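Cellobiose 2-epimerase (Caldibacillus thermoamylovorans, PDB 5ZHB) catalyses the reversible epimerisation at C2 of the reducing-end sugar of cellobiose, turning that glucose unit into mannose. Local coordinates at residues Q224-L228 / N279-K283; I249-W253 / E311-F316; V285-L291 / R334-Y338; W306-E311 / H376-F380. All blocks are in the same frame, centred on the assembly; numbering follows the deposited sequence.

Contact 1 of 4, residues Q224-L228 / N279-K283; sequences QSKFL and NIEKK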
loop_
_atom_site.group_PDB
_atom_site.type_symbol
_atom_site.label_atom_id
_atom_site.label_comp_id
_atom_site.label_asym_id
_atom_site.label_seq_id
_atom_site.Cartn_x
_atom_site.Cartn_y
_atom_site.Cartn_z
ATOM N N GLN A 224 3.319 -17.793 17.932
ATOM C CA GLN A 224 3.171 -19.231 17.754
ATOM C C GLN A 224 2.917 -19.580 16.284
ATOM O O GLN A 224 3.651 -20.352 15.687
ATOM C CB GLN A 224 2.000 -19.662 18.635
ATOM C CG GLN A 224 1.946 -21.154 18.944
ATOM C CD GLN A 224 1.254 -21.423 20.268
ATOM O OE1 GLN A 224 0.117 -21.909 20.314
ATOM N NE2 GLN A 224 1.914 -21.062 21.363
ATOM N N SER A 225 1.866 -19.008 15.691
ATOM C CA SER A 225 1.489 -19.327 14.316
ATOM C C SER A 225 2.393 -18.624 13.300
ATOM O O SER A 225 2.449 -19.046 12.138
ATOM C CB SER A 225 0.054 -18.955 14.060
ATOM O OG SER A 225 -0.039 -17.543 13.975
ATOM N N LYS A 226 3.000 -17.504 13.734
ATOM C CA LYS A 226 3.834 -16.620 12.924
ATOM C C LYS A 226 2.997 -15.793 11.941
ATOM O O LYS A 226 3.579 -15.060 11.159
ATOM C CB LYS A 226 4.947 -17.355 12.179
ATOM C CG LYS A 226 5.774 -18.221 13.119
ATOM C CD LYS A 226 6.798 -17.422 13.896
ATOM C CE LYS A 226 7.812 -18.300 14.571
ATOM N NZ LYS A 226 7.386 -18.597 15.934
ATOM N N PHE A 227 1.667 -15.829 12.063
ATOM C CA PHE A 227 0.811 -14.945 11.281
ATOM C C PHE A 227 0.589 -13.610 11.990
ATOM O O PHE A 227 0.691 -13.495 13.220
ATOM C CB PHE A 227 -0.566 -15.546 11.024
ATOM C CG PHE A 227 -0.620 -16.645 9.979
ATOM C CD1 PHE A 227 -0.610 -16.329 8.622
ATOM C CD2 PHE A 227 -0.736 -17.982 10.350
ATOM C CE1 PHE A 227 -0.689 -17.327 7.664
ATOM C CE2 PHE A 227 -0.805 -18.985 9.390
ATOM C CZ PHE A 227 -0.795 -18.650 8.046
ATOM N N LEU A 228 0.227 -12.594 11.181
ATOM C CA LEU A 228 -0.282 -11.350 11.716
ATOM C C LEU A 228 -1.761 -11.539 11.988
ATOM O O LEU A 228 -2.458 -12.201 11.237
ATOM C CB LEU A 228 -0.056 -10.204 10.739
ATOM C CG LEU A 228 1.398 -9.883 10.407
ATOM C CD1 LEU A 228 1.391 -8.595 9.638
ATOM C CD2 LEU A 228 2.291 -9.785 11.627
ATOM N N ASN A 279 6.925 -18.243 6.877
ATOM C CA ASN A 279 5.581 -18.702 7.155
ATOM C C ASN A 279 4.727 -18.615 5.886
ATOM O O ASN A 279 3.916 -19.510 5.577
ATOM C CB ASN A 279 4.985 -17.907 8.324
ATOM C CG ASN A 279 3.707 -18.517 8.827
ATOM O OD1 ASN A 279 3.678 -19.710 9.154
ATOM N ND2 ASN A 279 2.616 -17.769 8.790
ATOM N N ILE A 280 4.858 -17.487 5.167
ATOM C CA ILE A 280 3.979 -17.265 4.029
ATOM C C ILE A 280 4.453 -18.125 2.852
ATOM O O ILE A 280 3.620 -18.596 2.089
ATOM C CB ILE A 280 3.846 -15.765 3.688
ATOM C CG1 ILE A 280 3.267 -14.969 4.885
ATOM C CG2 ILE A 280 3.014 -15.601 2.419
ATOM C CD1 ILE A 280 1.877 -15.394 5.320
ATOM N N GLU A 281 5.766 -18.352 2.729
ATOM C CA GLU A 281 6.293 -19.253 1.702
ATOM C C GLU A 281 5.658 -20.635 1.886
ATOM O O GLU A 281 5.267 -21.281 0.914
ATOM C CB GLU A 281 7.822 -19.213 1.680
ATOM C CG GLU A 281 8.510 -19.985 0.548
ATOM C CD GLU A 281 8.425 -21.520 0.583
ATOM O OE1 GLU A 281 8.623 -22.198 -0.440
ATOM O OE2 GLU A 281 8.146 -22.064 1.650
ATOM N N LYS A 282 5.506 -21.070 3.148
ATOM C CA LYS A 282 5.020 -22.408 3.443
ATOM C C LYS A 282 3.499 -22.473 3.429
ATOM O O LYS A 282 2.926 -23.495 3.064
ATOM C CB LYS A 282 5.499 -22.873 4.827
ATOM C CG LYS A 282 5.057 -24.279 5.248
ATOM C CD LYS A 282 5.299 -24.572 6.725
ATOM C CE LYS A 282 6.714 -24.317 7.139
ATOM N NZ LYS A 282 6.969 -24.635 8.547
ATOM N N LYS A 283 2.827 -21.413 3.883
ATOM C CA LYS A 283 1.399 -21.519 4.122
ATOM C C LYS A 283 0.555 -20.810 3.061
ATOM O O LYS A 283 -0.598 -21.194 2.868
ATOM C CB LYS A 283 1.139 -21.016 5.544
ATOM C CG LYS A 283 1.751 -21.934 6.629
ATOM C CD LYS A 283 1.405 -21.496 8.041
ATOM C CE LYS A 283 2.034 -22.348 9.113
ATOM N NZ LYS A 283 1.908 -21.637 10.385
HETATM O O HOH W 1 2.947 -14.927 8.477
#
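Lys226 and Asn279 mark the nearest backbone approach, 6.4 Å from CA to CA, where the loop after helix 203-220 lies against the last turns of helix 267-283. Asn279 then stands over the ring of Phe227: ND2 sits 3.3 Å above the plane of the Phe227 ring, at its centre, and the amide is turned nearly perpendicular to that ring. With CG anti to its own N (chi1 -169°), the amide reaches across to the loop. A water joins ND2 of Asn279 (2.9 Å) to O of Lys226 (2.8 Å). NZ of Lys283 bonds OD1 of Asn279 at 2.9 Å on a lone pair and O of Ser225 weakly at 3.2 Å, bridging two acceptors that lie close together. The extended Lys283 chain slants past the ring, its CD 3.6 Å from CZ of Phe227, and Ile280 CD1 touches CE1 of Phe227. With an alanine at Phe227, the Asn279 amide and the Lys283 methylenes are likely to lose the ring they rest on. Tyr245 and Asp248 of helix 245-262 also touch Phe227. Ser225 OG accepts from Phe227 N, an ST turn that shapes this inter-helix loop of the (alpha/alpha)6 barrel.

Contact 2 of 4, residues I249-W253 / E311-F316; sequences IEASW and EAMVGF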
loop_
_atom_site.group_PDB
_atom_site.type_symbol
_atom_site.label_atom_id
_atom_site.label_comp_id
_atom_site.label_asym_id
_atom_site.label_seq_id
_atom_site.Cartn_x
_atom_site.Cartn_y
_atom_site.Cartn_z
ATOM N N ILE A 249 3.260 -10.711 4.102
ATOM C CA ILE A 249 4.504 -10.691 3.368
ATOM C C ILE A 249 4.874 -9.250 3.025
ATOM O O ILE A 249 6.052 -8.889 3.022
ATOM C CB ILE A 249 4.451 -11.652 2.161
ATOM C CG1 ILE A 249 5.829 -11.851 1.564
ATOM C CG2 ILE A 249 3.422 -11.230 1.101
ATOM C CD1 ILE A 249 6.862 -12.352 2.561
ATOM N N GLU A 250 3.859 -8.405 2.787
ATOM C CA GLU A 250 4.082 -6.977 2.647
ATOM C C GLU A 250 4.698 -6.404 3.925
ATOM O O GLU A 250 5.697 -5.706 3.853
ATOM C CB GLU A 250 2.733 -6.313 2.354
ATOM C CG GLU A 250 2.838 -4.796 2.179
ATOM C CD GLU A 250 1.485 -4.115 1.958
ATOM O OE1 GLU A 250 0.448 -4.663 2.409
ATOM O OE2 GLU A 250 1.471 -3.043 1.311
ATOM N N ALA A 251 4.074 -6.673 5.076
ATOM C CA ALA A 251 4.548 -6.179 6.357
ATOM C C ALA A 251 5.986 -6.614 6.638
ATOM O O ALA A 251 6.782 -5.822 7.136
ATOM C CB ALA A 251 3.644 -6.681 7.460
ATOM N N SER A 252 6.304 -7.870 6.286
ATOM C CA SER A 252 7.656 -8.378 6.469
ATOM C C SER A 252 8.666 -7.373 5.939
ATOM O O SER A 252 9.564 -6.974 6.660
ATOM C CB SER A 252 7.834 -9.724 5.827
ATOM O OG SER A 252 9.185 -10.146 5.890
ATOM N N TRP A 253 8.539 -6.945 4.676
ATOM C CA TRP A 253 9.588 -6.126 4.097
ATOM C C TRP A 253 9.409 -4.643 4.410
ATOM O O TRP A 253 10.410 -3.932 4.512
ATOM C CB TRP A 253 9.738 -6.385 2.600
ATOM C CG TRP A 253 8.707 -5.766 1.699
ATOM C CD1 TRP A 253 7.552 -6.332 1.265
ATOM C CD2 TRP A 253 8.782 -4.475 1.071
ATOM N NE1 TRP A 253 6.868 -5.460 0.462
ATOM C CE2 TRP A 253 7.609 -4.326 0.307
ATOM C CE3 TRP A 253 9.713 -3.439 1.074
ATOM C CZ2 TRP A 253 7.364 -3.184 -0.448
ATOM C CZ3 TRP A 253 9.464 -2.296 0.339
ATOM C CH2 TRP A 253 8.322 -2.197 -0.450
ATOM N N GLU A 311 3.447 -8.089 -3.693
ATOM C CA GLU A 311 3.999 -7.962 -2.343
ATOM C C GLU A 311 4.746 -9.242 -1.966
ATOM O O GLU A 311 5.752 -9.180 -1.275
ATOM C CB GLU A 311 2.949 -7.624 -1.289
ATOM C CG GLU A 311 2.340 -6.233 -1.477
ATOM C CD GLU A 311 3.280 -5.061 -1.471
ATOM O OE1 GLU A 311 4.363 -5.203 -0.869
ATOM O OE2 GLU A 311 2.956 -4.001 -2.102
ATOM N N ALA A 312 4.243 -10.401 -2.370
ATOM C CA ALA A 312 4.961 -11.649 -2.096
ATOM C C ALA A 312 6.310 -11.660 -2.822
ATOM O O ALA A 312 7.333 -12.069 -2.255
ATOM C CB ALA A 312 4.098 -12.830 -2.471
ATOM N N MET A 313 6.341 -11.171 -4.069
ATOM C CA MET A 313 7.612 -11.138 -4.800
ATOM C C MET A 313 8.604 -10.240 -4.068
ATOM O O MET A 313 9.771 -10.608 -3.894
ATOM C CB MET A 313 7.459 -10.731 -6.277
ATOM C CG MET A 313 6.875 -11.837 -7.122
ATOM S SD MET A 313 6.661 -11.485 -8.884
ATOM C CE MET A 313 5.293 -10.316 -8.949
ATOM N N VAL A 314 8.161 -9.084 -3.562
ATOM C CA VAL A 314 9.098 -8.189 -2.911
ATOM C C VAL A 314 9.548 -8.816 -1.581
ATOM O O VAL A 314 10.732 -8.847 -1.277
ATOM C CB VAL A 314 8.560 -6.757 -2.729
ATOM C CG1 VAL A 314 9.547 -5.866 -1.978
ATOM C CG2 VAL A 314 8.204 -6.140 -4.084
ATOM N N GLY A 315 8.596 -9.294 -0.785
ATOM C CA GLY A 315 8.898 -9.748 0.556
ATOM C C GLY A 315 9.781 -10.988 0.504
ATOM O O GLY A 315 10.696 -11.110 1.301
ATOM N N PHE A 316 9.522 -11.848 -0.479
ATOM C CA PHE A 316 10.311 -13.062 -0.655
ATOM C C PHE A 316 11.726 -12.727 -1.105
ATOM O O PHE A 316 12.678 -13.350 -0.619
ATOM C CB PHE A 316 9.590 -14.049 -1.556
ATOM C CG PHE A 316 8.389 -14.779 -0.977
ATOM C CD1 PHE A 316 8.200 -14.979 0.393
ATOM C CD2 PHE A 316 7.456 -15.327 -1.832
ATOM C CE1 PHE A 316 7.087 -15.673 0.864
ATOM C CE2 PHE A 316 6.361 -16.042 -1.359
ATOM C CZ PHE A 316 6.168 -16.187 -0.014
HETATM O O HOH W 2 10.816 -9.847 3.809
#
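Trp253 donates its indole NE1 to OE1 of Glu311 at 2.8 Å, with an N-H...O angle of 157°. Ring and carboxylate are nearly coplanar, and OE1 is met almost head-on along its C-O bond. Val314 lies over the face of the same indole, its CG1 3.4 Å from the centroid of the Trp253 five-membered ring, a CH-pi contact. Beside them, Ile249 is a knob in a hole made by Glu311, Ala312, Gly315 and Phe316: its CG2 is 3.6 Å from Ala312 CA, and its CD1 meets Phe316 CD1 at 3.7 Å. A CB on Gly315 would collide with Ile249 CG1, so the glycine lets the axes of helices 249-253 and 311-316 approach to 8.0 Å at a crossing angle of 38°. Trp253 holds CG between its own N and carbonyl carbon (chi1 77°), which lays the indole against the neighbouring helix. Farther out, a water donates to both Ser252 OG and Gly315 O. Replacing Trp253 by a phenylalanine would probably leave OE1 of Glu311 without its indole donor, the carboxylate then held mainly through OE2. Glu250 OE2 lies 3.8 Å from OE2 of Glu311, whose stronger partners are His376 and Arg379. The chemistry implies a division of labour: the indole fixes OE1 of Glu311, while Arg379 is shared between Glu311, in a salt bridge, and Glu250, in a long, weak ion pair.

Contact 3 of 4, residues V285-L291 / R334-Y338; sequences VLKDGSL and RIWDY
Arg334 makes the hydrogen bond of this contact, from NH2 to O of Lys287 at 2.7 Å and 150°. The oxygen lies near the guanidinium plane, whereas the donor stands above the carbonyl plane. A bend at chi3 (75°) folds the guanidinium back over the type I turn from Leu286 to Gly289, so that one of its faces covers CA of Gly289, 3.4 Å from Arg334 NH1. Within the turn, OD1 of Asp288 takes two bonds from Ser290: from OG at 2.7 Å and from the backbone N at 3.0 Å, the second completing an Asx turn. Ser290, so held, makes a CH-pi contact: its CB sits over the centre of the Tyr338 ring, 3.6 Å from the centroid and 8° off the normal. OD2 of Asp288 also approaches this ring, at 3.4 Å from Tyr338 CE1, while holding a salt bridge to Arg304. Apolar packing closes the inner side, where Leu291 CD1 meets Ile335 CD1 at 3.6 Å. Between these zones the backbone comes close: Gly289 O is 3.2 Å from Ile335 CG1, and a CB on Gly289 would strike that of Arg334. The chemistry implies two separate anchors: the hydrogen bond from helix 326-343 goes to the backbone of the turn, while the acid has its salt bridge with Arg304 of strand 299-305, which probably balances much of its charge.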
loop_
_atom_site.group_PDB
_atom_site.type_symbol
_atom_site.label_atom_id
_atom_site.label_comp_id
_atom_site.label_asym_id
_atom_site.label_seq_id
_atom_site.Cartn_x
_atom_site.Cartn_y
_atom_site.Cartn_z
ATOM N N VAL A 285 1.643 -20.004 -0.415
ATOM C CA VAL A 285 1.928 -20.343 -1.797
ATOM C C VAL A 285 1.205 -21.630 -2.208
ATOM O O VAL A 285 1.302 -22.657 -1.543
ATOM C CB VAL A 285 3.443 -20.463 -1.971
ATOM C CG1 VAL A 285 3.819 -20.970 -3.352
ATOM C CG2 VAL A 285 4.114 -19.129 -1.681
ATOM N N LEU A 286 0.496 -21.574 -3.332
ATOM C CA LEU A 286 -0.264 -22.704 -3.847
ATOM C C LEU A 286 0.624 -23.583 -4.722
ATOM O O LEU A 286 1.754 -23.222 -5.021
ATOM C CB LEU A 286 -1.427 -22.097 -4.627
ATOM C CG LEU A 286 -2.364 -21.232 -3.782
ATOM C CD1 LEU A 286 -3.506 -20.590 -4.552
ATOM C CD2 LEU A 286 -2.893 -22.121 -2.635
ATOM N N LYS A 287 0.094 -24.714 -5.206
ATOM C CA LYS A 287 0.967 -25.631 -5.925
ATOM C C LYS A 287 1.399 -25.021 -7.266
ATOM O O LYS A 287 2.463 -25.400 -7.746
ATOM C CB LYS A 287 0.515 -27.103 -5.942
ATOM C CG LYS A 287 -0.895 -27.438 -6.388
ATOM C CD LYS A 287 -1.121 -27.279 -7.886
ATOM C CE LYS A 287 -2.560 -27.479 -8.253
ATOM N NZ LYS A 287 -2.844 -26.905 -9.569
ATOM N N ASP A 288 0.676 -24.028 -7.829
ATOM C CA ASP A 288 1.133 -23.372 -9.064
ATOM C C ASP A 288 2.154 -22.264 -8.788
ATOM O O ASP A 288 2.687 -21.672 -9.720
ATOM C CB ASP A 288 -0.008 -22.893 -9.957
ATOM C CG ASP A 288 -0.910 -21.858 -9.305
ATOM O OD1 ASP A 288 -0.525 -21.382 -8.216
ATOM O OD2 ASP A 288 -2.010 -21.598 -9.837
ATOM N N GLY A 289 2.462 -21.988 -7.515
ATOM C CA GLY A 289 3.433 -20.960 -7.172
ATOM C C GLY A 289 2.776 -19.609 -6.868
ATOM O O GLY A 289 3.456 -18.687 -6.415
ATOM N N SER A 290 1.463 -19.503 -7.100
ATOM C CA SER A 290 0.722 -18.266 -6.836
ATOM C C SER A 290 0.406 -18.171 -5.344
ATOM O O SER A 290 0.564 -19.147 -4.618
ATOM C CB SER A 290 -0.532 -18.174 -7.707
ATOM O OG SER A 290 -1.587 -19.027 -7.276
ATOM N N LEU A 291 -0.078 -17.015 -4.871
ATOM C CA LEU A 291 -0.523 -16.910 -3.484
ATOM C C LEU A 291 -2.032 -16.802 -3.384
ATOM O O LEU A 291 -2.660 -16.024 -4.096
ATOM C CB LEU A 291 0.082 -15.713 -2.769
ATOM C CG LEU A 291 1.500 -15.957 -2.277
ATOM C CD1 LEU A 291 2.441 -15.702 -3.410
ATOM C CD2 LEU A 291 1.776 -15.139 -1.060
ATOM N N ARG A 334 8.484 -18.259 -9.595
ATOM C CA ARG A 334 7.238 -18.925 -9.909
ATOM C C ARG A 334 6.038 -17.976 -9.809
ATOM O O ARG A 334 5.094 -18.086 -10.588
ATOM C CB ARG A 334 6.984 -20.123 -8.991
ATOM C CG ARG A 334 8.052 -21.191 -9.183
ATOM C CD ARG A 334 7.853 -22.312 -8.169
ATOM N NE ARG A 334 6.712 -23.126 -8.579
ATOM C CZ ARG A 334 5.756 -23.653 -7.827
ATOM N NH1 ARG A 334 5.685 -23.445 -6.523
ATOM N NH2 ARG A 334 4.835 -24.384 -8.413
ATOM N N ILE A 335 6.053 -17.031 -8.865
ATOM C CA ILE A 335 4.987 -16.037 -8.847
ATOM C C ILE A 335 5.038 -15.236 -10.149
ATOM O O ILE A 335 4.001 -14.942 -10.737
ATOM C CB ILE A 335 5.089 -15.097 -7.632
ATOM C CG1 ILE A 335 5.005 -15.868 -6.314
ATOM C CG2 ILE A 335 4.012 -14.003 -7.709
ATOM C CD1 ILE A 335 5.534 -15.067 -5.142
ATOM N N TRP A 336 6.236 -14.834 -10.562
ATOM C CA TRP A 336 6.347 -14.004 -11.739
ATOM C C TRP A 336 5.806 -14.723 -12.969
ATOM O O TRP A 336 5.043 -14.145 -13.748
ATOM C CB TRP A 336 7.784 -13.566 -11.948
ATOM C CG TRP A 336 7.955 -12.696 -13.163
ATOM C CD1 TRP A 336 8.872 -12.888 -14.150
ATOM C CD2 TRP A 336 7.248 -11.483 -13.489
ATOM N NE1 TRP A 336 8.773 -11.898 -15.087
ATOM C CE2 TRP A 336 7.803 -11.010 -14.702
ATOM C CE3 TRP A 336 6.215 -10.746 -12.898
ATOM C CZ2 TRP A 336 7.364 -9.846 -15.323
ATOM C CZ3 TRP A 336 5.786 -9.580 -13.521
ATOM C CH2 TRP A 336 6.364 -9.136 -14.702
ATOM N N ASP A 337 6.151 -16.004 -13.130
ATOM C CA ASP A 337 5.590 -16.784 -14.223
ATOM C C ASP A 337 4.074 -16.838 -14.192
ATOM O O ASP A 337 3.423 -16.760 -15.232
ATOM C CB ASP A 337 6.057 -18.229 -14.222
ATOM C CG ASP A 337 7.202 -18.423 -15.194
ATOM O OD1 ASP A 337 6.979 -18.146 -16.404
ATOM O OD2 ASP A 337 8.304 -18.768 -14.719
ATOM N N TYR A 338 3.510 -17.071 -13.008
ATOM C CA TYR A 338 2.069 -17.065 -12.875
ATOM C C TYR A 338 1.503 -15.711 -13.326
ATOM O O TYR A 338 0.500 -15.668 -14.052
ATOM C CB TYR A 338 1.656 -17.324 -11.429
ATOM C CG TYR A 338 0.154 -17.343 -11.266
ATOM C CD1 TYR A 338 -0.584 -18.516 -11.383
ATOM C CD2 TYR A 338 -0.526 -16.163 -10.989
ATOM C CE1 TYR A 338 -1.967 -18.510 -11.259
ATOM C CE2 TYR A 338 -1.897 -16.147 -10.898
ATOM C CZ TYR A 338 -2.621 -17.316 -11.017
ATOM O OH TYR A 338 -3.973 -17.213 -10.883
#

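Contact 4 of 4, residues W306-E311 / H376-F380; sequences WWVQVE and HNARF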
loop_
_atom_site.group_PDB
_atom_site.type_symbol
_atom_site.label_atom_id
_atom_site.label_comp_id
_atom_site.label_asym_id
_atom_site.label_seq_id
_atom_site.Cartn_x
_atom_site.Cartn_y
_atom_site.Cartn_z
ATOM N N TRP A 306 -4.072 -9.345 -7.363
ATOM C CA TRP A 306 -2.881 -8.789 -7.988
ATOM C C TRP A 306 -1.871 -8.288 -6.950
ATOM O O TRP A 306 -0.680 -8.641 -7.008
ATOM C CB TRP A 306 -3.253 -7.713 -9.042
ATOM C CG TRP A 306 -3.194 -6.293 -8.545
ATOM C CD1 TRP A 306 -2.139 -5.449 -8.704
ATOM C CD2 TRP A 306 -4.155 -5.585 -7.747
ATOM N NE1 TRP A 306 -2.403 -4.249 -8.108
ATOM C CE2 TRP A 306 -3.618 -4.302 -7.496
ATOM C CE3 TRP A 306 -5.414 -5.890 -7.237
ATOM C CZ2 TRP A 306 -4.271 -3.347 -6.719
ATOM C CZ3 TRP A 306 -6.079 -4.931 -6.504
ATOM C CH2 TRP A 306 -5.522 -3.680 -6.256
ATOM N N TRP A 307 -2.319 -7.503 -5.978
ATOM C CA TRP A 307 -1.391 -6.857 -5.054
ATOM C C TRP A 307 -0.704 -7.881 -4.151
ATOM O O TRP A 307 0.452 -7.671 -3.789
ATOM C CB TRP A 307 -2.049 -5.736 -4.233
ATOM C CG TRP A 307 -3.057 -6.146 -3.190
ATOM C CD1 TRP A 307 -4.414 -6.163 -3.311
ATOM C CD2 TRP A 307 -2.771 -6.541 -1.833
ATOM N NE1 TRP A 307 -4.992 -6.579 -2.144
ATOM C CE2 TRP A 307 -4.007 -6.822 -1.220
ATOM C CE3 TRP A 307 -1.591 -6.689 -1.087
ATOM C CZ2 TRP A 307 -4.095 -7.230 0.114
ATOM C CZ3 TRP A 307 -1.683 -7.072 0.235
ATOM C CH2 TRP A 307 -2.920 -7.359 0.824
ATOM N N VAL A 308 -1.424 -8.976 -3.842
ATOM C CA VAL A 308 -0.869 -10.044 -3.016
ATOM C C VAL A 308 0.337 -10.686 -3.703
ATOM O O VAL A 308 1.396 -10.843 -3.093
ATOM C CB VAL A 308 -1.977 -11.062 -2.674
ATOM C CG1 VAL A 308 -1.395 -12.300 -1.997
ATOM C CG2 VAL A 308 -3.120 -10.446 -1.874
ATOM N N GLN A 309 0.249 -10.894 -5.017
ATOM C CA GLN A 309 1.314 -11.545 -5.750
ATOM C C GLN A 309 2.556 -10.662 -5.725
ATOM O O GLN A 309 3.656 -11.140 -5.472
ATOM C CB GLN A 309 0.916 -11.849 -7.190
ATOM C CG GLN A 309 -0.441 -12.512 -7.374
ATOM C CD GLN A 309 -0.633 -13.764 -6.543
ATOM O OE1 GLN A 309 0.234 -14.633 -6.506
ATOM N NE2 GLN A 309 -1.717 -13.817 -5.787
ATOM N N VAL A 310 2.415 -9.366 -6.015
ATOM C CA VAL A 310 3.611 -8.544 -6.116
ATOM C C VAL A 310 4.247 -8.284 -4.739
ATOM O O VAL A 310 5.453 -8.145 -4.651
ATOM C CB VAL A 310 3.356 -7.199 -6.835
ATOM C CG1 VAL A 310 2.696 -7.406 -8.188
ATOM C CG2 VAL A 310 2.570 -6.202 -6.009
ATOM N N GLU A 311 3.447 -8.089 -3.693
ATOM C CA GLU A 311 3.999 -7.962 -2.343
ATOM C C GLU A 311 4.746 -9.242 -1.966
ATOM O O GLU A 311 5.752 -9.180 -1.275
ATOM C CB GLU A 311 2.949 -7.624 -1.289
ATOM C CG GLU A 311 2.340 -6.233 -1.477
ATOM C CD GLU A 311 3.280 -5.061 -1.471
ATOM O OE1 GLU A 311 4.363 -5.203 -0.869
ATOM O OE2 GLU A 311 2.956 -4.001 -2.102
ATOM N N HIS A 376 1.022 -0.619 -5.909
ATOM C CA HIS A 376 1.561 -1.932 -5.545
ATOM C C HIS A 376 2.469 -2.490 -6.653
ATOM O O HIS A 376 3.598 -2.936 -6.391
ATOM C CB HIS A 376 0.446 -2.907 -5.210
ATOM C CG HIS A 376 -0.190 -2.804 -3.852
ATOM N ND1 HIS A 376 0.489 -3.080 -2.677
ATOM C CD2 HIS A 376 -1.430 -2.410 -3.493
ATOM C CE1 HIS A 376 -0.331 -2.859 -1.641
ATOM N NE2 HIS A 376 -1.516 -2.488 -2.114
ATOM N N ASN A 377 1.950 -2.523 -7.875
ATOM C CA ASN A 377 2.672 -3.141 -8.979
ATOM C C ASN A 377 3.866 -2.288 -9.442
ATOM O O ASN A 377 4.929 -2.858 -9.747
ATOM C CB ASN A 377 1.727 -3.636 -10.072
ATOM C CG ASN A 377 0.895 -2.566 -10.743
ATOM O OD1 ASN A 377 0.780 -1.454 -10.224
ATOM N ND2 ASN A 377 0.268 -2.924 -11.862
ATOM N N ALA A 378 3.736 -0.954 -9.485
ATOM C CA ALA A 378 4.880 -0.109 -9.777
ATOM C C ALA A 378 5.970 -0.257 -8.726
ATOM O O ALA A 378 7.145 -0.392 -9.069
ATOM C CB ALA A 378 4.504 1.341 -9.897
ATOM N N ARG A 379 5.574 -0.163 -7.449
ATOM C CA ARG A 379 6.504 -0.289 -6.352
ATOM C C ARG A 379 7.272 -1.615 -6.454
ATOM O O ARG A 379 8.483 -1.634 -6.244
ATOM C CB ARG A 379 5.767 -0.134 -5.016
ATOM C CG ARG A 379 6.766 -0.173 -3.870
ATOM C CD ARG A 379 6.232 0.139 -2.497
ATOM N NE ARG A 379 5.260 -0.860 -2.057
ATOM C CZ ARG A 379 4.593 -0.799 -0.904
ATOM N NH1 ARG A 379 4.828 0.181 -0.057
ATOM N NH2 ARG A 379 3.713 -1.742 -0.599
ATOM N N PHE A 380 6.576 -2.718 -6.765
ATOM C CA PHE A 380 7.244 -3.993 -6.914
ATOM C C PHE A 380 8.363 -3.903 -7.961
ATOM O O PHE A 380 9.491 -4.319 -7.680
ATOM C CB PHE A 380 6.220 -5.105 -7.163
ATOM C CG PHE A 380 6.614 -6.114 -8.226
ATOM C CD1 PHE A 380 7.604 -7.065 -7.983
ATOM C CD2 PHE A 380 5.984 -6.110 -9.464
ATOM C CE1 PHE A 380 7.924 -8.004 -8.951
ATOM C CE2 PHE A 380 6.309 -7.043 -10.429
ATOM C CZ PHE A 380 7.297 -7.972 -10.181
HETATM O O HOH W 3 -0.970 -1.891 -8.229
HETATM O O HOH W 4 4.994 -3.244 -3.794
#
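His376, clasped by Glu311 and lying beside Trp307, belongs to the inner wall of the barrel near the N-terminal ends of two inner helices, the region where enzymes of this family have their active-site pocket. Its ND1 donates to OE2 of Glu311 at 2.7 Å and 166°, the oxygen in the imidazole plane and met on its anti side. Arg379 NH2 reaches the same OE2 at 2.8 Å in a salt bridge, but from above the carboxylate plane, and the guanidinium is nearly perpendicular to the carboxylate. A bend at chi2 (-58°) of Glu311 turns its carboxylate toward both donors. A water adds a third bond to OE2, at 2.8 Å; it also donates to O of His376 and accepts from NE of Arg379. Over one face of the imidazole lies Trp307 CB, 3.5 Å from His376 CD2, and the five-membered ring of Trp307 continues as an offset stack, its centroid 5.0 Å from that of His376. The imidazole is thus a knob among Trp306, Trp307, Val310 and Glu311, between helices that run almost parallel, at 16°, as inner helices of an (alpha/alpha)6 barrel do. Farther along the two helices, at Val310 and Phe380, packing is apolar: Val310 CB meets Phe380 CB at 3.6 Å, and Val310 CG2 approaches O of His376. A second water accepts from both Trp306 NE1 and the backbone N of Asn377. Arg379 NH1 has further partners in Glu191 and Tyr119, and His247 meets Trp307 edge-to-face.

Contacts 2 and 4 are buried, share Glu311 and join helix 306-323 to helices 245-262 and 375-387; their centres are about 9 Å apart. Contact 2 pairs one indole-carboxylate bond with apolar packing, whereas contact 4 gathers histidine, arginine and water on the other carboxylate oxygen. Contacts 1 and 3, whose centres lie about 20 and 21 Å from the centre of the chain, are partly buried and set a loop against a helix; in both a backbone carbonyl accepts from a basic side chain, Lys283 (weakly) or Arg334. Ile280 of contact 1 touches Ile249 and Phe316 of contact 2, and also Leu291 of contact 3, while Leu291 and Ile335 press on Ala312. Gln309 also probably bonds the backbone N of Leu291.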